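Local atomic coordinates of fructose 1-phosphate kinase (Staphylococcus aureus, PDB entry 2JG5), a protein that probably catalyses the ATP-dependent phosphorylation of fructose 1-phosphate to fructose 1,6-bisphosphate, as a member of the pfkB (ribokinase-like) family of carbohydrate kinases. Residues Ser10-Ile15 with Asn90-Thr95; Pro106-Thr111 with Pro136-Ser141; Phe269-Ala274 with Lys293-Val298. All blocks are in the same frame, centred on the assembly; numbering follows the deposited sequence.

How the interactions relate
The three contacts sample three levels of a ribokinase-like fold. Interaction 1 pairs two strands of the small sheet that, in pfkB kinases, forms the lid over the sugar site and here also meets the second subunit. Interaction 2 follows it along the chain, where the exit from that sheet reaches the large domain; the centres of the two are about 24 Å apart and their nearest atoms about 8 Å. Interaction 3 joins helices at the C-terminal end, about 38 Å from interaction 2 between centres, on the opposite side of the chain's centre, and about 29 Å from interaction 1. None touches another, and the three join separate parts of the fold.

Interaction 1 of 3, residues Ser10-Ile15 with Asn90-Thr95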
ATOM      1  N   SER A  10      -4.742   8.866   5.875  1.00 30.53           N
ATOM      2  CA  SER A  10      -3.910   8.158   4.926  1.00 30.79           C
ATOM      3  C   SER A  10      -2.847   7.313   5.566  1.00 31.00           C
ATOM      4  O   SER A  10      -2.375   7.601   6.666  1.00 31.58           O
ATOM      5  CB  SER A  10      -3.227   9.157   3.991  1.00 30.78           C
ATOM      6  OG  SER A  10      -2.542  10.129   4.747  1.00 29.98           O
ATOM      7  N   ILE A  11      -2.475   6.254   4.866  1.00 31.24           N
ATOM      8  CA  ILE A  11      -1.148   5.717   5.046  1.00 31.03           C
ATOM      9  C   ILE A  11      -0.258   6.540   4.122  1.00 30.99           C
ATOM     10  O   ILE A  11      -0.533   6.700   2.922  1.00 31.31           O
ATOM     11  CB  ILE A  11      -1.056   4.210   4.746  1.00 30.91           C
ATOM     12  CG1 ILE A  11      -2.047   3.452   5.621  1.00 30.63           C
ATOM     13  CG2 ILE A  11       0.377   3.687   5.001  1.00 30.61           C
ATOM     14  CD1 ILE A  11      -2.150   1.981   5.316  1.00 30.10           C
ATOM     15  N   ASP A  12       0.780   7.112   4.704  1.00 30.83           N
ATOM     16  CA  ASP A  12       1.790   7.775   3.924  1.00 30.54           C
ATOM     17  C   ASP A  12       2.906   6.765   3.664  1.00 30.43           C
ATOM     18  O   ASP A  12       3.753   6.508   4.509  1.00 29.92           O
ATOM     19  CB  ASP A  12       2.261   9.035   4.640  1.00 30.33           C
ATOM     20  CG  ASP A  12       1.124  10.032   4.872  1.00 30.71           C
ATOM     21  OD1 ASP A  12       0.068   9.895   4.220  1.00 29.47           O
ATOM     22  OD2 ASP A  12       1.283  10.958   5.697  1.00 31.39           O
ATOM     23  N   TYR A  13       2.852   6.164   2.482  1.00 30.28           N
ATOM     24  CA  TYR A  13       3.842   5.193   2.055  1.00 29.95           C
ATOM     25  C   TYR A  13       5.082   5.914   1.505  1.00 30.16           C
ATOM     26  O   TYR A  13       5.108   6.372   0.359  1.00 29.83           O
ATOM     27  CB  TYR A  13       3.209   4.243   1.034  1.00 29.42           C
ATOM     28  CG  TYR A  13       4.072   3.082   0.598  1.00 28.23           C
ATOM     29  CD1 TYR A  13       5.082   2.580   1.424  1.00 28.64           C
ATOM     30  CD2 TYR A  13       3.861   2.469  -0.635  1.00 27.39           C
ATOM     31  CE1 TYR A  13       5.870   1.508   1.018  1.00 29.28           C
ATOM     32  CE2 TYR A  13       4.647   1.393  -1.054  1.00 29.45           C
ATOM     33  CZ  TYR A  13       5.647   0.920  -0.221  1.00 28.89           C
ATOM     34  OH  TYR A  13       6.411  -0.146  -0.611  1.00 28.14           O
ATOM     35  N   VAL A  14       6.100   6.027   2.353  1.00 30.13           N
ATOM     36  CA  VAL A  14       7.316   6.738   1.998  1.00 29.90           C
ATOM     37  C   VAL A  14       8.313   5.772   1.354  1.00 30.07           C
ATOM     38  O   VAL A  14       8.641   4.738   1.930  1.00 30.36           O
ATOM     39  CB  VAL A  14       7.941   7.458   3.212  1.00 29.77           C
ATOM     40  CG1 VAL A  14       9.231   8.140   2.812  1.00 29.11           C
ATOM     41  CG2 VAL A  14       6.968   8.487   3.789  1.00 28.98           C
ATOM     42  N   ILE A  15       8.766   6.115   0.149  1.00 29.81           N
ATOM     43  CA  ILE A  15       9.636   5.251  -0.632  1.00 29.54           C
ATOM     44  C   ILE A  15      10.918   5.989  -0.992  1.00 29.69           C
ATOM     45  O   ILE A  15      10.889   7.036  -1.652  1.00 29.72           O
ATOM     46  CB  ILE A  15       8.944   4.739  -1.927  1.00 29.47           C
ATOM     47  CG1 ILE A  15       7.593   4.081  -1.605  1.00 29.05           C
ATOM     48  CG2 ILE A  15       9.861   3.765  -2.666  1.00 28.51           C
ATOM     49  CD1 ILE A  15       6.735   3.792  -2.825  1.00 29.96           C
ATOM     50  N   ASN A  90      -1.286   7.087   0.275  1.00 30.53           N
ATOM     51  CA  ASN A  90      -0.622   8.152  -0.425  1.00 31.13           C
ATOM     52  C   ASN A  90       0.843   7.793  -0.579  1.00 31.20           C
ATOM     53  O   ASN A  90       1.430   7.208   0.327  1.00 31.86           O
ATOM     54  CB  ASN A  90      -0.755   9.435   0.383  1.00 30.93           C
ATOM     55  CG  ASN A  90      -2.178   9.930   0.451  1.00 31.32           C
ATOM     56  OD1 ASN A  90      -3.065   9.401  -0.218  1.00 31.59           O
ATOM     57  ND2 ASN A  90      -2.408  10.961   1.264  1.00 31.44           N
ATOM     58  N   VAL A  91       1.425   8.116  -1.730  1.00 31.58           N
ATOM     59  CA  VAL A  91       2.824   7.766  -1.995  1.00 31.82           C
ATOM     60  C   VAL A  91       3.733   8.999  -1.979  1.00 32.30           C
ATOM     61  O   VAL A  91       3.424  10.005  -2.596  1.00 32.28           O
ATOM     62  CB  VAL A  91       2.985   6.964  -3.310  1.00 31.55           C
ATOM     63  CG1 VAL A  91       4.447   6.620  -3.562  1.00 31.06           C
ATOM     64  CG2 VAL A  91       2.162   5.686  -3.257  1.00 31.09           C
ATOM     65  N   LYS A  92       4.845   8.906  -1.253  1.00 32.88           N
ATOM     66  CA  LYS A  92       5.845   9.968  -1.197  1.00 33.43           C
ATOM     67  C   LYS A  92       7.164   9.410  -1.717  1.00 33.75           C
ATOM     68  O   LYS A  92       7.775   8.561  -1.064  1.00 33.84           O
ATOM     69  CB  LYS A  92       6.030  10.469   0.250  1.00 33.41           C
ATOM     70  CG  LYS A  92       4.740  10.566   1.096  1.00 34.23           C
ATOM     71  CD  LYS A  92       3.793  11.643   0.579  1.00 35.43           C
ATOM     72  CE  LYS A  92       2.356  11.451   1.090  1.00 36.87           C
ATOM     73  NZ  LYS A  92       1.454  12.607   0.743  1.00 35.85           N
ATOM     74  N   LEU A  93       7.591   9.869  -2.892  1.00 34.04           N
ATOM     75  CA  LEU A  93       8.840   9.397  -3.506  1.00 34.47           C
ATOM     76  C   LEU A  93      10.017  10.296  -3.164  1.00 34.75           C
ATOM     77  O   LEU A  93      10.119  11.443  -3.630  1.00 34.56           O
ATOM     78  CB  LEU A  93       8.709   9.266  -5.026  1.00 34.27           C
ATOM     79  CG  LEU A  93       7.634   8.344  -5.599  1.00 35.33           C
ATOM     80  CD1 LEU A  93       7.676   8.389  -7.113  1.00 34.72           C
ATOM     81  CD2 LEU A  93       7.791   6.911  -5.094  1.00 36.66           C
ATOM     82  N   LYS A  94      10.914   9.765  -2.346  1.00 35.28           N
ATOM     83  CA  LYS A  94      12.073  10.527  -1.926  1.00 36.08           C
ATOM     84  C   LYS A  94      13.319  10.097  -2.698  1.00 36.60           C
ATOM     85  O   LYS A  94      13.952   9.092  -2.367  1.00 37.04           O
ATOM     86  CB  LYS A  94      12.265  10.430  -0.408  1.00 36.03           C
ATOM     87  CG  LYS A  94      11.046  10.899   0.410  1.00 36.26           C
ATOM     88  CD  LYS A  94      11.317  10.893   1.910  1.00 36.32           C
ATOM     89  CE  LYS A  94      12.287  11.997   2.325  1.00 38.41           C
ATOM     90  NZ  LYS A  94      12.951  11.700   3.639  1.00 39.94           N
ATOM     91  N   THR A  95      13.627  10.852  -3.754  1.00 37.14           N
ATOM     92  CA  THR A  95      14.895  10.752  -4.480  1.00 37.76           C
ATOM     93  C   THR A  95      15.732  11.954  -4.066  1.00 38.15           C
ATOM     94  O   THR A  95      15.888  12.219  -2.875  1.00 38.57           O
ATOM     95  CB  THR A  95      14.692  10.775  -6.016  1.00 37.55           C
ATOM     96  OG1 THR A  95      13.701   9.814  -6.389  1.00 37.69           O
ATOM     97  CG2 THR A  95      16.011  10.464  -6.756  1.00 37.67           C
TER
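Ile15 lays its CD1 methyl against Val91, 3.7 Å from CG1, and runs alongside Leu93, whose CD2 lies 4.0 Å from the same CD1. With chi1 at -53°, CG1 of Ile15 is set beside its own backbone N and sits 3.9 Å above the centre of the Tyr13 ring, while CD1 reaches across to the neighbouring strand.

The other face is mixed in character. Asp12 and Asn90 lie side by side, their carboxylate and amide planes only 11° apart, while Val14 rests on the aliphatic part of Lys94, with CG1 3.6 Å from CD. Ser10 OG donates to Asp12 OD1 at 2.7 Å and steadies the carboxylate.

Between the two faces runs a parallel ladder. Asn90 N reaches Ile11 O at 2.8 Å, and Asn90 O accepts from Tyr13 N; Lys92 bonds Tyr13 and Ile15 in the same alternating way, and Lys94 N closes the series on Ile15 O.

Farther out, strands 25-36 and 98-102 flank the pair. Lys92 NZ forms a salt bridge with Glu100. The largely apolar face of Tyr13, Ile15 and Val91 packs against the second subunit, and its polar end, Tyr13 OH, bonds Ile89 O there, consistent with a lid sheet that doubles as a dimer interface.

Interaction 2 of 3, residues Pro106-Thr111 with Pro136-Ser141; sequences PHITST and PSSIPS
Ile108 overlaps Ile139 flank to flank, the two side chains pointing the same way and their CG2 methyls 3.6 Å apart. Ile139 CG2 also comes against Ile108 CB, so the touching is done by the branch of one residue along the root of the other. The longer arm of Ile108 extends past it until CD1 meets Pro136 CG at 4.0 Å, and the residue therefore spans both ends of the Pro136 to Ile139 turn.

Between these apolar touches lies the one hydrogen bond of the contact. Ser138 OG accepts from Ile108 N at 2.9 Å, with an N-H...O angle of 154°. The hydroxyl can do this because chi1 of 60° places OG between the backbone N and carbonyl carbon of Ser138, facing the other segment. A second polar approach is of a different kind: Ile108 O and Ser138 O stand 3.0 Å apart, two acceptors with no bond between them, which is probably slightly unfavourable. At the outer margin, the His107 ring approaches Ser138 obliquely, its ND1 3.5 Å from CB.

The turn is type I, closed by Ile139 N donating to Pro136 O at 3.2 Å. It belongs to the loop between strand 128-132 and helix 143-154, while the opposing segment leads into helix 110-120, where Thr109 takes the N-cap position and its OG1 receives Gln112 N. Phe7 packs on both Pro136 and Ile139, and Phe113 of helix 110-120 packs on Ile139.

What emerges is apolar packing plus one side-chain to main-chain hydrogen bond: buried Ile108 packs on Ile139 and Pro136, and Ser138 OG gives its amide an acceptor beside them, tying the start of one helix to the turn before another.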
ATOM      1  N   PRO A 106     -11.658   6.443   0.303  1.00 31.13           N
ATOM      2  CA  PRO A 106     -12.718   5.456   0.104  1.00 30.83           C
ATOM      3  C   PRO A 106     -14.042   6.171  -0.215  1.00 30.70           C
ATOM      4  O   PRO A 106     -14.176   7.372   0.061  1.00 29.99           O
ATOM      5  CB  PRO A 106     -12.821   4.780   1.469  1.00 30.58           C
ATOM      6  CG  PRO A 106     -12.255   5.789   2.443  1.00 31.45           C
ATOM      7  CD  PRO A 106     -11.138   6.423   1.682  1.00 31.11           C
ATOM      8  N   HIS A 107     -14.996   5.448  -0.803  1.00 30.36           N
ATOM      9  CA  HIS A 107     -16.356   5.947  -0.881  1.00 30.24           C
ATOM     10  C   HIS A 107     -16.965   5.904   0.502  1.00 30.09           C
ATOM     11  O   HIS A 107     -16.941   4.871   1.183  1.00 29.81           O
ATOM     12  CB  HIS A 107     -17.229   5.151  -1.854  1.00 30.26           C
ATOM     13  CG  HIS A 107     -18.650   5.621  -1.892  1.00 30.51           C
ATOM     14  ND1 HIS A 107     -19.037   6.773  -2.545  1.00 30.79           N
ATOM     15  CD2 HIS A 107     -19.775   5.107  -1.336  1.00 30.29           C
ATOM     16  CE1 HIS A 107     -20.340   6.944  -2.397  1.00 30.15           C
ATOM     17  NE2 HIS A 107     -20.810   5.949  -1.664  1.00 30.55           N
ATOM     18  N   ILE A 108     -17.505   7.046   0.905  1.00 30.06           N
ATOM     19  CA  ILE A 108     -18.141   7.196   2.203  1.00 30.22           C
ATOM     20  C   ILE A 108     -19.619   7.491   1.978  1.00 30.19           C
ATOM     21  O   ILE A 108     -19.970   8.493   1.326  1.00 30.12           O
ATOM     22  CB  ILE A 108     -17.461   8.327   3.039  1.00 30.18           C
ATOM     23  CG1 ILE A 108     -15.965   8.026   3.211  1.00 30.48           C
ATOM     24  CG2 ILE A 108     -18.145   8.485   4.404  1.00 29.89           C
ATOM     25  CD1 ILE A 108     -15.084   9.240   3.294  1.00 30.72           C
ATOM     26  N   THR A 109     -20.470   6.609   2.509  1.00 30.03           N
ATOM     27  CA  THR A 109     -21.930   6.727   2.392  1.00 30.09           C
ATOM     28  C   THR A 109     -22.450   7.870   3.264  1.00 30.19           C
ATOM     29  O   THR A 109     -21.732   8.381   4.115  1.00 30.22           O
ATOM     30  CB  THR A 109     -22.632   5.422   2.836  1.00 30.06           C
ATOM     31  OG1 THR A 109     -22.386   5.204   4.231  1.00 29.81           O
ATOM     32  CG2 THR A 109     -22.128   4.213   2.030  1.00 30.20           C
ATOM     33  N   SER A 110     -23.708   8.251   3.065  1.00 30.48           N
ATOM     34  CA  SER A 110     -24.327   9.329   3.840  1.00 30.74           C
ATOM     35  C   SER A 110     -24.588   8.879   5.267  1.00 30.79           C
ATOM     36  O   SER A 110     -24.442   9.656   6.207  1.00 30.52           O
ATOM     37  CB  SER A 110     -25.631   9.767   3.189  1.00 30.74           C
ATOM     38  OG  SER A 110     -25.381  10.309   1.912  1.00 31.40           O
ATOM     39  N   THR A 111     -24.954   7.607   5.400  1.00 30.93           N
ATOM     40  CA  THR A 111     -25.176   6.942   6.677  1.00 31.09           C
ATOM     41  C   THR A 111     -23.930   6.955   7.570  1.00 31.10           C
ATOM     42  O   THR A 111     -24.019   7.174   8.794  1.00 31.35           O
ATOM     43  CB  THR A 111     -25.673   5.500   6.410  1.00 31.29           C
ATOM     44  OG1 THR A 111     -27.071   5.538   6.107  1.00 31.50           O
ATOM     45  CG2 THR A 111     -25.433   4.576   7.592  1.00 32.09           C
ATOM     46  N   PRO A 136     -13.465  14.924   1.119  1.00 31.48           N
ATOM     47  CA  PRO A 136     -13.644  13.895   0.090  1.00 31.30           C
ATOM     48  C   PRO A 136     -14.962  14.057  -0.663  1.00 31.16           C
ATOM     49  O   PRO A 136     -15.970  14.502  -0.090  1.00 31.17           O
ATOM     50  CB  PRO A 136     -13.638  12.579   0.881  1.00 31.14           C
ATOM     51  CG  PRO A 136     -13.858  12.963   2.294  1.00 31.12           C
ATOM     52  CD  PRO A 136     -13.323  14.333   2.461  1.00 31.32           C
ATOM     53  N   SER A 137     -14.937  13.704  -1.945  1.00 30.95           N
ATOM     54  CA  SER A 137     -16.053  13.941  -2.863  1.00 30.42           C
ATOM     55  C   SER A 137     -17.343  13.249  -2.444  1.00 30.04           C
ATOM     56  O   SER A 137     -18.425  13.727  -2.767  1.00 29.98           O
ATOM     57  CB  SER A 137     -15.675  13.469  -4.261  1.00 30.44           C
ATOM     58  OG  SER A 137     -15.184  12.142  -4.226  1.00 30.07           O
ATOM     59  N   SER A 138     -17.217  12.127  -1.732  1.00 29.49           N
ATOM     60  CA  SER A 138     -18.365  11.307  -1.341  1.00 29.16           C
ATOM     61  C   SER A 138     -19.109  11.796  -0.087  1.00 29.33           C
ATOM     62  O   SER A 138     -20.209  11.316   0.203  1.00 29.79           O
ATOM     63  CB  SER A 138     -17.956   9.833  -1.184  1.00 29.11           C
ATOM     64  OG  SER A 138     -16.956   9.683  -0.199  1.00 27.24           O
ATOM     65  N   ILE A 139     -18.531  12.750   0.646  1.00 28.66           N
ATOM     66  CA  ILE A 139     -19.240  13.361   1.776  1.00 28.33           C
ATOM     67  C   ILE A 139     -19.792  14.758   1.429  1.00 28.29           C
ATOM     68  O   ILE A 139     -19.395  15.341   0.423  1.00 28.21           O
ATOM     69  CB  ILE A 139     -18.398  13.343   3.103  1.00 28.46           C
ATOM     70  CG1 ILE A 139     -17.256  14.365   3.073  1.00 27.75           C
ATOM     71  CG2 ILE A 139     -17.912  11.926   3.406  1.00 27.74           C
ATOM     72  CD1 ILE A 139     -16.718  14.711   4.453  1.00 27.91           C
ATOM     73  N   PRO A 140     -20.725  15.290   2.247  1.00 28.33           N
ATOM     74  CA  PRO A 140     -21.370  16.559   1.914  1.00 28.39           C
ATOM     75  C   PRO A 140     -20.346  17.663   1.743  1.00 28.62           C
ATOM     76  O   PRO A 140     -19.469  17.819   2.590  1.00 29.20           O
ATOM     77  CB  PRO A 140     -22.229  16.850   3.143  1.00 28.05           C
ATOM     78  CG  PRO A 140     -22.484  15.544   3.740  1.00 28.87           C
ATOM     79  CD  PRO A 140     -21.226  14.756   3.526  1.00 28.60           C
ATOM     80  N   SER A 141     -20.428  18.422   0.660  1.00 28.65           N
ATOM     81  CA  SER A 141     -19.405  19.447   0.446  1.00 29.03           C
ATOM     82  C   SER A 141     -19.466  20.522   1.538  1.00 28.97           C
ATOM     83  O   SER A 141     -18.479  21.224   1.777  1.00 29.06           O
ATOM     84  CB  SER A 141     -19.444  20.028  -0.976  1.00 29.11           C
ATOM     85  OG  SER A 141     -20.728  20.515  -1.328  1.00 30.41           O
TER

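Interaction 3 of 3, residues Phe269-Ala274 with Lys293-Val298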
ATOM      1  N   PHE A 269       0.048  30.765  21.829  1.00 30.33           N
ATOM      2  CA  PHE A 269       0.384  31.185  20.466  1.00 29.76           C
ATOM      3  C   PHE A 269       1.872  30.978  20.194  1.00 29.57           C
ATOM      4  O   PHE A 269       2.241  30.414  19.158  1.00 29.69           O
ATOM      5  CB  PHE A 269      -0.040  32.641  20.236  1.00 29.23           C
ATOM      6  CG  PHE A 269       0.217  33.155  18.833  1.00 29.25           C
ATOM      7  CD1 PHE A 269      -0.237  32.454  17.710  1.00 28.63           C
ATOM      8  CD2 PHE A 269       0.876  34.368  18.641  1.00 27.36           C
ATOM      9  CE1 PHE A 269      -0.009  32.944  16.417  1.00 27.81           C
ATOM     10  CE2 PHE A 269       1.092  34.872  17.354  1.00 27.67           C
ATOM     11  CZ  PHE A 269       0.658  34.156  16.245  1.00 28.02           C
ATOM     12  N   GLN A 270       2.713  31.419  21.132  1.00 29.07           N
ATOM     13  CA  GLN A 270       4.150  31.125  21.106  1.00 28.79           C
ATOM     14  C   GLN A 270       4.439  29.625  20.926  1.00 28.61           C
ATOM     15  O   GLN A 270       5.261  29.247  20.081  1.00 28.58           O
ATOM     16  CB  GLN A 270       4.812  31.615  22.396  1.00 28.89           C
ATOM     17  CG  GLN A 270       6.317  31.689  22.317  1.00 28.80           C
ATOM     18  CD  GLN A 270       6.968  31.844  23.673  1.00 29.24           C
ATOM     19  OE1 GLN A 270       6.503  31.283  24.672  1.00 31.34           O
ATOM     20  NE2 GLN A 270       8.052  32.589  23.716  1.00 25.57           N
ATOM     21  N   GLN A 271       3.771  28.790  21.726  1.00 28.16           N
ATOM     22  CA  GLN A 271       3.861  27.332  21.606  1.00 28.35           C
ATOM     23  C   GLN A 271       3.439  26.870  20.205  1.00 28.34           C
ATOM     24  O   GLN A 271       4.089  26.020  19.603  1.00 28.75           O
ATOM     25  CB  GLN A 271       2.996  26.654  22.681  1.00 28.25           C
ATOM     26  CG  GLN A 271       2.876  25.143  22.558  1.00 27.99           C
ATOM     27  CD  GLN A 271       2.766  24.469  23.900  1.00 28.89           C
ATOM     28  OE1 GLN A 271       3.772  24.233  24.568  1.00 28.62           O
ATOM     29  NE2 GLN A 271       1.538  24.145  24.310  1.00 29.84           N
ATOM     30  N   ALA A 272       2.361  27.468  19.697  1.00 28.63           N
ATOM     31  CA  ALA A 272       1.825  27.186  18.376  1.00 28.06           C
ATOM     32  C   ALA A 272       2.861  27.412  17.273  1.00 28.37           C
ATOM     33  O   ALA A 272       3.083  26.528  16.436  1.00 28.23           O
ATOM     34  CB  ALA A 272       0.583  28.019  18.136  1.00 27.81           C
ATOM     35  N   VAL A 273       3.509  28.580  17.296  1.00 28.33           N
ATOM     36  CA  VAL A 273       4.536  28.938  16.307  1.00 28.02           C
ATOM     37  C   VAL A 273       5.813  28.094  16.449  1.00 28.14           C
ATOM     38  O   VAL A 273       6.415  27.684  15.446  1.00 27.99           O
ATOM     39  CB  VAL A 273       4.820  30.476  16.290  1.00 27.85           C
ATOM     40  CG1 VAL A 273       5.974  30.804  15.384  1.00 27.57           C
ATOM     41  CG2 VAL A 273       3.575  31.242  15.826  1.00 27.67           C
ATOM     42  N   ALA A 274       6.213  27.825  17.690  1.00 28.13           N
ATOM     43  CA  ALA A 274       7.344  26.923  17.957  1.00 27.95           C
ATOM     44  C   ALA A 274       7.111  25.554  17.330  1.00 27.85           C
ATOM     45  O   ALA A 274       8.004  25.014  16.683  1.00 28.04           O
ATOM     46  CB  ALA A 274       7.585  26.771  19.458  1.00 27.63           C
ATOM     47  N   LYS A 293      12.963  23.922  22.786  1.00 32.78           N
ATOM     48  CA  LYS A 293      14.142  24.655  22.344  1.00 33.23           C
ATOM     49  C   LYS A 293      13.712  25.864  21.537  1.00 33.32           C
ATOM     50  O   LYS A 293      14.202  26.965  21.767  1.00 33.59           O
ATOM     51  CB  LYS A 293      15.025  23.744  21.489  1.00 33.33           C
ATOM     52  CG  LYS A 293      16.372  24.329  21.075  1.00 34.27           C
ATOM     53  CD  LYS A 293      17.380  23.205  20.807  1.00 36.03           C
ATOM     54  CE  LYS A 293      17.836  22.523  22.110  1.00 36.74           C
ATOM     55  NZ  LYS A 293      18.754  21.373  21.880  1.00 36.85           N
ATOM     56  N   ILE A 294      12.767  25.655  20.624  1.00 33.52           N
ATOM     57  CA  ILE A 294      12.358  26.690  19.681  1.00 33.77           C
ATOM     58  C   ILE A 294      11.493  27.807  20.286  1.00 33.85           C
ATOM     59  O   ILE A 294      11.651  28.961  19.905  1.00 34.12           O
ATOM     60  CB  ILE A 294      11.740  26.093  18.386  1.00 33.67           C
ATOM     61  CG1 ILE A 294      12.854  25.448  17.553  1.00 33.55           C
ATOM     62  CG2 ILE A 294      10.984  27.158  17.588  1.00 33.21           C
ATOM     63  CD1 ILE A 294      12.515  25.226  16.107  1.00 34.30           C
ATOM     64  N   LYS A 295      10.609  27.481  21.230  1.00 34.01           N
ATOM     65  CA  LYS A 295       9.757  28.521  21.826  1.00 34.03           C
ATOM     66  C   LYS A 295      10.484  29.505  22.749  1.00 34.00           C
ATOM     67  O   LYS A 295      10.004  30.613  22.967  1.00 34.29           O
ATOM     68  CB  LYS A 295       8.473  27.954  22.448  1.00 34.24           C
ATOM     69  CG  LYS A 295       8.591  27.266  23.775  1.00 33.94           C
ATOM     70  CD  LYS A 295       7.292  26.536  24.018  1.00 33.98           C
ATOM     71  CE  LYS A 295       7.048  26.285  25.484  1.00 34.24           C
ATOM     72  NZ  LYS A 295       5.817  25.494  25.657  1.00 32.59           N
ATOM     73  N   SER A 296      11.647  29.109  23.257  1.00 34.21           N
ATOM     74  CA  SER A 296      12.549  30.044  23.924  1.00 34.43           C
ATOM     75  C   SER A 296      13.017  31.101  22.922  1.00 34.59           C
ATOM     76  O   SER A 296      13.413  32.206  23.303  1.00 34.62           O
ATOM     77  CB  SER A 296      13.768  29.312  24.483  1.00 34.38           C
ATOM     78  OG  SER A 296      13.387  28.145  25.179  1.00 34.33           O
ATOM     79  N   GLN A 297      12.945  30.750  21.636  1.00 34.61           N
ATOM     80  CA  GLN A 297      13.496  31.565  20.560  1.00 34.34           C
ATOM     81  C   GLN A 297      12.432  32.378  19.840  1.00 33.89           C
ATOM     82  O   GLN A 297      12.747  33.316  19.108  1.00 33.72           O
ATOM     83  CB  GLN A 297      14.225  30.671  19.557  1.00 34.46           C
ATOM     84  CG  GLN A 297      15.434  29.944  20.137  1.00 34.83           C
ATOM     85  CD  GLN A 297      16.118  29.061  19.118  1.00 34.96           C
ATOM     86  OE1 GLN A 297      15.529  28.104  18.615  1.00 36.32           O
ATOM     87  NE2 GLN A 297      17.371  29.381  18.804  1.00 35.54           N
ATOM     88  N   VAL A 298      11.172  32.005  20.037  1.00 33.56           N
ATOM     89  CA  VAL A 298      10.063  32.695  19.395  1.00 33.01           C
ATOM     90  C   VAL A 298       9.777  33.971  20.172  1.00 32.88           C
ATOM     91  O   VAL A 298       9.590  33.947  21.392  1.00 32.60           O
ATOM     92  CB  VAL A 298       8.794  31.788  19.290  1.00 33.10           C
ATOM     93  CG1 VAL A 298       7.594  32.565  18.748  1.00 32.51           C
ATOM     94  CG2 VAL A 298       9.075  30.577  18.415  1.00 32.57           C
TER
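Ala274 and Lys295 meet at the tightest point of this contact, where their CB atoms are 3.3 Å apart, closer than usual for two carbons. The small side chain of Ala274 is consistent with so close an approach of the two helices, with CA atoms of this pair at 4.8 Å. Ile294 CG2 adds to the packing, 3.7 Å from Ala274 CA, and Val298 packs next to it: its CG2 comes against the backbone of Ala274, and its CG1 crosses Val273 CG1 at 4.1 Å.

Toward the solvent side, partly exposed Gln270 slides past Val298 in the opposite direction, its chain extended, so that its amide goes beyond the valine methyls to the backbone. There NE2 donates to Val298 O at 3.1 Å, nearly in the amide plane of the glutamine and with an N-H...O angle of 165°. Lys295 O is also near that nitrogen, but the angle is too poor for a bond.

Lys295, also partly exposed, runs alongside buried Gln271, and its NZ donates to OE1 at 2.6 Å. With chi1 of 77° the lysine CG stands between its own N and carbonyl carbon, which turns the otherwise extended chain back obliquely across helix 265-280 toward Gln271. Glu292 offers NZ a further, long and weak ion pair, and Gln271 NE2 has a weak bond to Gly254 O of helix 247-260, which begins in the GxGD motif of this family. Beyond Lys295, Ser296 and Gln297 are exposed and stay clear of helix 265-280.

Chemically the join is graded, from close aliphatic packing around Ala274 to polar bonds made by the longer side chains. Gln270 NE2 in particular holds the carbonyl of Val298, just ahead of strand 299-303.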